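Local coordinates for Exo-poly-alpha-D-galacturonosidase (Thermotoga maritima, PDB 3JUR), which probably hydrolyses polygalacturonate, the backbone of pectin, as an exo-acting, hyperthermoactive glycoside hydrolase of family 28 that assembles as a tetramer, at residues L418-Q423 with E442-L447. Residues are numbered along the deposited sequence; the frame is centred on the assembly and turned at random.
Sequences LLEFGQ and EGKALL
Leu-419 and Ala-445 face each other as an antiparallel hydrogen-bonded pair. Leu-419 N donates to Ala-445 O at 2.8 Å. Ala-445 N returns a bond to Leu-419 O at 2.7 Å. Leu-419 CB and Ala-445 CB lie 4.3 Å apart on the buried face. On the other face, Leu-418 CB approaches Leu-446 CD1.

Lys-444 lies alongside both Glu-420 and Phe-421, all three pointing the same way. Its CG is anti to its own carbonyl carbon (chi1 -59°), and the rest of the chain is extended. This carries Lys-444 CE to 3.6 Å from Phe-421 CE1, in an oblique approach. Glu-420 CG lies over one face of the phenyl ring, near its rim. Lys-444 NZ stays 4.1 Å from Glu-420 OE2, too far for a salt bridge. The opposite charges probably still attract.

The chain turns corners at Glu-420 and Phe-421 and at Gly-443. These corners join faces of the beta-helix, here near its C-terminal end. Phe-421, with its left-handed backbone, and Gly-422 form the bulged side of a G1 beta bulge opposite Gly-443. Gly-443 N donates to Gly-422 O at 3.0 Å. The reverse bond, Gly-422 N to Gly-443 O, is weak. At its own corner Gly-443 has a phi of 130°, in a backbone conformation readily open only to glycine.

Past the corner, Gln-423 NE2 sits 3.6 Å from Glu-442 OE1, with the amide and carboxylate planes almost parallel. Tyr-440 OH hydrogen-bonds to this NE2, and Asp-402 N to Gln-423 OE1. Arg-361 forms a salt bridge with Glu-420 OE1 and also touches Phe-421. Strand 444-447 is the last of its sheet within this chain, but antiparallel pairing with a strand of a second subunit continues the sheet across the interface.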
loop_
_atom_site.group_PDB
_atom_site.type_symbol
_atom_site.label_atom_id
_atom_site.label_comp_id
_atom_site.label_asym_id
_atom_site.label_seq_id
_atom_site.Cartn_x
_atom_site.Cartn_y
_atom_site.Cartn_z
ATOM N N LEU D 418 -4.010 -11.378 -14.899
ATOM C CA LEU D 418 -3.597 -12.223 -16.005
ATOM C C LEU D 418 -4.155 -11.556 -17.246
ATOM O O LEU D 418 -5.374 -11.403 -17.382
ATOM C CB LEU D 418 -4.104 -13.665 -15.852
ATOM C CG LEU D 418 -3.689 -14.663 -16.947
ATOM C CD1 LEU D 418 -3.711 -16.096 -16.448
ATOM C CD2 LEU D 418 -4.601 -14.538 -18.161
ATOM N N LEU D 419 -3.256 -11.121 -18.124
ATOM C CA LEU D 419 -3.638 -10.474 -19.372
ATOM C C LEU D 419 -2.955 -11.168 -20.537
ATOM O O LEU D 419 -1.741 -11.349 -20.527
ATOM C CB LEU D 419 -3.263 -8.985 -19.369
ATOM C CG LEU D 419 -3.663 -8.188 -20.625
ATOM C CD1 LEU D 419 -5.179 -7.935 -20.671
ATOM C CD2 LEU D 419 -2.892 -6.868 -20.727
ATOM N N GLU D 420 -3.741 -11.561 -21.535
ATOM C CA GLU D 420 -3.183 -12.051 -22.786
ATOM C C GLU D 420 -4.003 -11.528 -23.954
ATOM O O GLU D 420 -5.218 -11.771 -24.037
ATOM C CB GLU D 420 -3.091 -13.584 -22.814
ATOM C CG GLU D 420 -2.102 -14.088 -23.882
ATOM C CD GLU D 420 -1.988 -15.607 -23.976
ATOM O OE1 GLU D 420 -3.028 -16.307 -24.002
ATOM O OE2 GLU D 420 -0.846 -16.100 -24.051
ATOM N N PHE D 421 -3.330 -10.817 -24.853
ATOM C CA PHE D 421 -3.970 -10.201 -26.022
ATOM C C PHE D 421 -5.098 -9.248 -25.605
ATOM O O PHE D 421 -6.267 -9.408 -25.982
ATOM C CB PHE D 421 -4.465 -11.266 -27.005
ATOM C CG PHE D 421 -3.398 -12.250 -27.436
ATOM C CD1 PHE D 421 -2.200 -11.809 -27.995
ATOM C CD2 PHE D 421 -3.608 -13.618 -27.306
ATOM C CE1 PHE D 421 -1.214 -12.715 -28.406
ATOM C CE2 PHE D 421 -2.624 -14.536 -27.716
ATOM C CZ PHE D 421 -1.429 -14.081 -28.264
ATOM N N GLY D 422 -4.728 -8.250 -24.815
ATOM C CA GLY D 422 -5.682 -7.282 -24.315
ATOM C C GLY D 422 -5.043 -5.938 -24.049
ATOM O O GLY D 422 -3.815 -5.802 -24.038
ATOM N N GLN D 423 -5.898 -4.951 -23.833
ATOM C CA GLN D 423 -5.503 -3.586 -23.536
ATOM C C GLN D 423 -6.222 -3.226 -22.234
ATOM O O GLN D 423 -7.446 -3.137 -22.204
ATOM C CB GLN D 423 -5.932 -2.678 -24.695
ATOM C CG GLN D 423 -5.498 -1.213 -24.603
ATOM C CD GLN D 423 -6.228 -0.332 -25.612
ATOM O OE1 GLN D 423 -7.429 -0.496 -25.842
ATOM N NE2 GLN D 423 -5.502 0.608 -26.220
ATOM N N GLU D 442 -0.681 -3.007 -22.488
ATOM C CA GLU D 442 -1.147 -3.559 -23.762
ATOM C C GLU D 442 -0.248 -4.712 -24.180
ATOM O O GLU D 442 0.960 -4.539 -24.355
ATOM C CB GLU D 442 -1.197 -2.488 -24.859
ATOM C CG GLU D 442 -1.780 -2.998 -26.178
ATOM C CD GLU D 442 -2.000 -1.901 -27.214
ATOM O OE1 GLU D 442 -3.168 -1.717 -27.615
ATOM O OE2 GLU D 442 -1.018 -1.234 -27.633
ATOM N N GLY D 443 -0.851 -5.888 -24.322
ATOM C CA GLY D 443 -0.137 -7.090 -24.723
ATOM C C GLY D 443 -0.408 -8.275 -23.818
ATOM O O GLY D 443 -1.546 -8.760 -23.724
ATOM N N LYS D 444 0.652 -8.751 -23.167
ATOM C CA LYS D 444 0.586 -9.895 -22.259
ATOM C C LYS D 444 1.131 -9.490 -20.900
ATOM O O LYS D 444 2.089 -8.719 -20.815
ATOM C CB LYS D 444 1.422 -11.068 -22.791
ATOM C CG LYS D 444 1.011 -11.583 -24.165
ATOM C CD LYS D 444 1.876 -12.767 -24.603
ATOM C CE LYS D 444 1.397 -13.306 -25.938
ATOM N NZ LYS D 444 2.162 -14.502 -26.388
ATOM N N ALA D 445 0.527 -10.013 -19.836
ATOM C CA ALA D 445 1.043 -9.768 -18.502
ATOM C C ALA D 445 0.577 -10.786 -17.458
ATOM O O ALA D 445 -0.508 -11.377 -17.559
ATOM C CB ALA D 445 0.727 -8.331 -18.047
ATOM N N LEU D 446 1.420 -10.975 -16.454
ATOM C CA LEU D 446 1.066 -11.721 -15.257
ATOM C C LEU D 446 1.569 -10.962 -14.027
ATOM O O LEU D 446 2.782 -10.812 -13.828
ATOM C CB LEU D 446 1.630 -13.147 -15.300
ATOM C CG LEU D 446 1.256 -14.100 -14.152
ATOM C CD1 LEU D 446 -0.240 -14.346 -14.095
ATOM C CD2 LEU D 446 2.002 -15.424 -14.281
ATOM N N LEU D 447 0.627 -10.476 -13.218
ATOM C CA LEU D 447 0.954 -9.718 -12.017
ATOM C C LEU D 447 0.452 -10.423 -10.771
ATOM O O LEU D 447 -0.730 -10.764 -10.656
ATOM C CB LEU D 447 0.385 -8.293 -12.080
ATOM C CG LEU D 447 1.244 -7.234 -12.771
ATOM C CD1 LEU D 447 1.237 -7.388 -14.294
ATOM C CD2 LEU D 447 0.772 -5.847 -12.376
#